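Local coordinates for hypothetical protein ST1066 (Sulfolobus tokodaii, PDB 2PJZ) that probably binds and hydrolyses ATP as the nucleotide-binding subunit of an ABC transporter, putatively one for cobalt, at residues Glu31-Gly42 against Leu188-Leu199. Sequence-based numbering, arbitrary orientation.
Sequences EKVIILGPNGSG and LNLYKEYKAYFL. With SO4 (sulfate ion), chain C.
One water is gripped by three groups where the strands begin: it accepts from Lys195 N at 2.7 Å and donates to Lys32 O and Glu31 OE1, spanning the gap between Lys32 O and Lys195 N, which at 4.3 Å are too far apart to bond directly. Beside it Lys195 NZ meets the syn lone pair of Glu31 OE2 at 2.7 Å in a salt bridge, the two side chains crossing at about a right angle. Lys32 runs alongside Tyr194, bent at chi3 (-114°) and chi4, which brings NZ round the ring edge to donate to Tyr194 OH at 2.7 Å. A phenylalanine in place of Tyr194 has no OH, and the ammonium of the buried Lys32 would probably be left without this partner and its bent chain freer to turn. Beyond, parallel pairing takes over: Ile34 N donates to Lys195 O, Tyr197 N to Ile34 O (2.8 Å), Leu36 N to Tyr197 O and Leu199 N to Leu36 O. On one face Ile34 CD1 presses on Tyr191 CB at 3.6 Å, and Leu36 CD2 meets Leu188 CD2 tip to tip; on the other, Val33 CB lies at the edge of the Tyr197 ring. Strand 32-36 leads into a probable P-loop (Walker A), whose Gly40 N donates to sulfate O4 at 2.8 Å and Gly42 N to sulfate O1, and Lys43 and Thr44 bind the same ion. Strand 32-36 lies between 177-182 and 195-200 in the mixed sheet, with helix 161-173 against Tyr191 and helix 210-214 against Leu188 and Phe198.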
loop_
_atom_site.group_PDB
_atom_site.type_symbol
_atom_site.label_atom_id
_atom_site.label_comp_id
_atom_site.label_asym_id
_atom_site.label_seq_id
_atom_site.Cartn_x
_atom_site.Cartn_y
_atom_site.Cartn_z
ATOM N N GLU A 31 13.430 -0.153 2.749
ATOM C CA GLU A 31 12.588 1.021 3.066
ATOM C C GLU A 31 11.157 0.678 2.645
ATOM O O GLU A 31 10.969 -0.205 1.814
ATOM C CB GLU A 31 13.058 2.272 2.296
ATOM C CG GLU A 31 12.887 2.207 0.769
ATOM C CD GLU A 31 13.485 3.403 0.050
ATOM O OE1 GLU A 31 13.275 4.543 0.505
ATOM O OE2 GLU A 31 14.174 3.204 -0.966
ATOM N N LYS A 32 10.174 1.384 3.207
ATOM C CA LYS A 32 8.781 1.338 2.698
ATOM C C LYS A 32 8.585 2.394 1.643
ATOM O O LYS A 32 9.074 3.505 1.788
ATOM C CB LYS A 32 7.791 1.622 3.824
ATOM C CG LYS A 32 7.608 0.469 4.792
ATOM C CD LYS A 32 6.713 0.905 5.977
ATOM C CE LYS A 32 7.477 0.914 7.311
ATOM N NZ LYS A 32 8.296 2.175 7.674
ATOM N N VAL A 33 7.903 2.064 0.552
ATOM C CA VAL A 33 7.548 3.112 -0.400
ATOM C C VAL A 33 6.016 3.146 -0.470
ATOM O O VAL A 33 5.342 2.146 -0.143
ATOM C CB VAL A 33 8.191 2.928 -1.791
ATOM C CG1 VAL A 33 9.736 2.876 -1.670
ATOM C CG2 VAL A 33 7.626 1.664 -2.527
ATOM N N ILE A 34 5.480 4.282 -0.876
ATOM C CA ILE A 34 4.039 4.428 -0.979
ATOM C C ILE A 34 3.648 4.493 -2.443
ATOM O O ILE A 34 4.287 5.180 -3.238
ATOM C CB ILE A 34 3.552 5.714 -0.237
ATOM C CG1 ILE A 34 3.887 5.614 1.249
ATOM C CG2 ILE A 34 2.020 5.934 -0.446
ATOM C CD1 ILE A 34 3.812 6.965 1.972
ATOM N N ILE A 35 2.619 3.746 -2.827
ATOM C CA ILE A 35 2.170 3.823 -4.197
ATOM C C ILE A 35 0.833 4.533 -4.099
ATOM O O ILE A 35 -0.048 4.078 -3.358
ATOM C CB ILE A 35 1.984 2.414 -4.824
ATOM C CG1 ILE A 35 3.352 1.726 -4.986
ATOM C CG2 ILE A 35 1.252 2.525 -6.185
ATOM C CD1 ILE A 35 3.239 0.301 -5.625
ATOM N N LEU A 36 0.728 5.662 -4.817
ATOM C CA LEU A 36 -0.470 6.509 -4.774
ATOM C C LEU A 36 -1.207 6.331 -6.057
ATOM O O LEU A 36 -0.623 6.380 -7.122
ATOM C CB LEU A 36 -0.101 8.009 -4.659
ATOM C CG LEU A 36 0.620 8.469 -3.421
ATOM C CD1 LEU A 36 1.081 9.939 -3.601
ATOM C CD2 LEU A 36 -0.309 8.288 -2.188
ATOM N N GLY A 37 -2.498 6.085 -5.986
ATOM C CA GLY A 37 -3.213 5.949 -7.251
ATOM C C GLY A 37 -4.677 6.105 -6.945
ATOM O O GLY A 37 -5.099 5.749 -5.852
ATOM N N PRO A 38 -5.452 6.614 -7.919
ATOM C CA PRO A 38 -6.903 6.677 -7.766
ATOM C C PRO A 38 -7.527 5.321 -7.553
ATOM O O PRO A 38 -6.937 4.282 -7.912
ATOM C CB PRO A 38 -7.383 7.297 -9.095
ATOM C CG PRO A 38 -6.264 7.234 -10.017
ATOM C CD PRO A 38 -4.996 7.180 -9.204
ATOM N N ASN A 39 -8.726 5.327 -6.981
ATOM C CA ASN A 39 -9.506 4.126 -6.885
ATOM C C ASN A 39 -9.616 3.581 -8.307
ATOM O O ASN A 39 -9.718 4.348 -9.277
ATOM C CB ASN A 39 -10.877 4.380 -6.219
ATOM C CG ASN A 39 -10.813 4.274 -4.690
ATOM O OD1 ASN A 39 -9.941 3.589 -4.135
ATOM N ND2 ASN A 39 -11.742 4.946 -4.004
ATOM N N GLY A 40 -9.472 2.273 -8.442
ATOM C CA GLY A 40 -9.583 1.642 -9.759
ATOM C C GLY A 40 -8.315 1.527 -10.581
ATOM O O GLY A 40 -8.327 0.943 -11.667
ATOM N N SER A 41 -7.197 2.050 -10.081
ATOM C CA SER A 41 -5.985 2.088 -10.878
ATOM C C SER A 41 -5.249 0.713 -10.913
ATOM O O SER A 41 -4.370 0.511 -11.732
ATOM C CB SER A 41 -5.026 3.176 -10.379
ATOM O OG SER A 41 -4.721 2.962 -9.010
ATOM N N GLY A 42 -5.608 -0.198 -10.020
ATOM C CA GLY A 42 -4.960 -1.498 -9.962
ATOM C C GLY A 42 -3.999 -1.670 -8.782
ATOM O O GLY A 42 -3.308 -2.696 -8.720
ATOM N N LEU A 188 -0.454 11.645 3.974
ATOM C CA LEU A 188 0.937 11.783 3.540
ATOM C C LEU A 188 1.816 12.615 4.474
ATOM O O LEU A 188 3.034 12.429 4.489
ATOM C CB LEU A 188 1.010 12.330 2.119
ATOM C CG LEU A 188 0.478 11.420 1.004
ATOM C CD1 LEU A 188 0.501 12.167 -0.324
ATOM C CD2 LEU A 188 1.277 10.101 0.910
ATOM N N ASN A 189 1.194 13.522 5.249
ATOM C CA ASN A 189 1.923 14.422 6.141
ATOM C C ASN A 189 2.612 13.665 7.262
ATOM O O ASN A 189 3.475 14.207 7.947
ATOM C CB ASN A 189 0.968 15.446 6.749
ATOM C CG ASN A 189 -0.032 14.801 7.670
ATOM O OD1 ASN A 189 -1.137 14.436 7.250
ATOM N ND2 ASN A 189 0.366 14.589 8.918
ATOM N N LEU A 190 2.199 12.425 7.479
ATOM C CA LEU A 190 2.860 11.575 8.473
ATOM C C LEU A 190 3.972 10.733 7.842
ATOM O O LEU A 190 4.665 9.999 8.541
ATOM C CB LEU A 190 1.840 10.654 9.152
ATOM C CG LEU A 190 0.927 11.271 10.222
ATOM C CD1 LEU A 190 -0.003 10.195 10.739
ATOM C CD2 LEU A 190 1.747 11.876 11.367
ATOM N N TYR A 191 4.149 10.855 6.527
ATOM C CA TYR A 191 5.091 9.999 5.809
ATOM C C TYR A 191 6.099 10.763 4.975
ATOM O O TYR A 191 6.540 10.269 3.948
ATOM C CB TYR A 191 4.330 8.959 4.970
ATOM C CG TYR A 191 3.649 7.951 5.840
ATOM C CD1 TYR A 191 4.291 6.765 6.208
ATOM C CD2 TYR A 191 2.374 8.204 6.362
ATOM C CE1 TYR A 191 3.666 5.846 7.049
ATOM C CE2 TYR A 191 1.753 7.295 7.199
ATOM C CZ TYR A 191 2.398 6.116 7.531
ATOM O OH TYR A 191 1.763 5.226 8.361
ATOM N N LYS A 192 6.514 11.938 5.465
ATOM C CA LYS A 192 7.433 12.835 4.752
ATOM C C LYS A 192 8.768 12.199 4.450
ATOM O O LYS A 192 9.373 12.487 3.400
ATOM C CB LYS A 192 7.672 14.131 5.556
ATOM C CG LYS A 192 6.415 14.881 5.888
ATOM C CD LYS A 192 6.678 16.077 6.840
ATOM C CE LYS A 192 5.452 16.986 6.858
ATOM N NZ LYS A 192 5.741 18.281 7.573
ATOM N N GLU A 193 9.227 11.322 5.334
ATOM C CA GLU A 193 10.546 10.708 5.139
ATOM C C GLU A 193 10.521 9.543 4.132
ATOM O O GLU A 193 11.560 8.917 3.849
ATOM C CB GLU A 193 11.169 10.303 6.497
ATOM C CG GLU A 193 10.476 9.159 7.265
ATOM C CD GLU A 193 9.236 9.531 8.107
ATOM O OE1 GLU A 193 9.213 9.100 9.297
ATOM O OE2 GLU A 193 8.282 10.180 7.602
ATOM N N TYR A 194 9.346 9.287 3.558
ATOM C CA TYR A 194 9.150 8.113 2.670
ATOM C C TYR A 194 9.168 8.512 1.226
ATOM O O TYR A 194 8.981 9.684 0.925
ATOM C CB TYR A 194 7.831 7.416 2.995
ATOM C CG TYR A 194 7.885 6.701 4.297
ATOM C CD1 TYR A 194 7.535 5.361 4.405
ATOM C CD2 TYR A 194 8.281 7.375 5.448
ATOM C CE1 TYR A 194 7.609 4.709 5.659
ATOM C CE2 TYR A 194 8.373 6.746 6.657
ATOM C CZ TYR A 194 8.045 5.427 6.771
ATOM O OH TYR A 194 8.153 4.872 8.026
ATOM N N LYS A 195 9.440 7.556 0.332
ATOM C CA LYS A 195 9.360 7.790 -1.097
ATOM C C LYS A 195 7.984 7.325 -1.583
ATOM O O LYS A 195 7.427 6.344 -1.048
ATOM C CB LYS A 195 10.427 7.001 -1.863
ATOM C CG LYS A 195 11.882 7.429 -1.595
ATOM C CD LYS A 195 12.798 6.634 -2.513
ATOM C CE LYS A 195 14.247 6.715 -2.049
ATOM N NZ LYS A 195 14.891 5.421 -2.424
ATOM N N ALA A 196 7.477 8.041 -2.582
ATOM C CA ALA A 196 6.233 7.713 -3.288
ATOM C C ALA A 196 6.384 7.476 -4.796
ATOM O O ALA A 196 7.222 8.073 -5.503
ATOM C CB ALA A 196 5.147 8.829 -3.037
ATOM N N TYR A 197 5.502 6.616 -5.301
ATOM C CA TYR A 197 5.295 6.424 -6.719
ATOM C C TYR A 197 3.811 6.675 -7.003
ATOM O O TYR A 197 2.984 6.477 -6.140
ATOM C CB TYR A 197 5.591 4.975 -7.096
ATOM C CG TYR A 197 7.046 4.615 -6.965
ATOM C CD1 TYR A 197 7.862 4.594 -8.090
ATOM C CD2 TYR A 197 7.598 4.306 -5.720
ATOM C CE1 TYR A 197 9.225 4.266 -8.002
ATOM C CE2 TYR A 197 8.966 3.976 -5.602
ATOM C CZ TYR A 197 9.757 3.959 -6.769
ATOM O OH TYR A 197 11.099 3.666 -6.713
ATOM N N PHE A 198 3.514 7.156 -8.201
ATOM C CA PHE A 198 2.139 7.276 -8.686
ATOM C C PHE A 198 1.825 6.124 -9.647
ATOM O O PHE A 198 2.601 5.848 -10.544
ATOM C CB PHE A 198 1.994 8.579 -9.480
ATOM C CG PHE A 198 2.019 9.796 -8.611
ATOM C CD1 PHE A 198 0.820 10.319 -8.092
ATOM C CD2 PHE A 198 3.233 10.407 -8.296
ATOM C CE1 PHE A 198 0.828 11.461 -7.278
ATOM C CE2 PHE A 198 3.248 11.560 -7.495
ATOM C CZ PHE A 198 2.051 12.081 -6.980
ATOM N N LEU A 199 0.684 5.475 -9.458
ATOM C CA LEU A 199 0.188 4.537 -10.481
ATOM C C LEU A 199 -0.783 5.358 -11.336
ATOM O O LEU A 199 -1.945 5.513 -10.952
ATOM C CB LEU A 199 -0.509 3.338 -9.820
ATOM C CG LEU A 199 -0.920 2.139 -10.696
ATOM C CD1 LEU A 199 0.252 1.548 -11.501
ATOM C CD2 LEU A 199 -1.528 1.109 -9.818
HETATM S S SO4 C . -7.273 0.232 -6.707
HETATM O O1 SO4 C . -7.636 -0.667 -7.835
HETATM O O2 SO4 C . -6.835 -0.606 -5.578
HETATM O O3 SO4 C . -6.189 1.140 -7.041
HETATM O O4 SO4 C . -8.433 0.956 -6.237
HETATM O O HOH W 1 10.825 5.446 1.356
#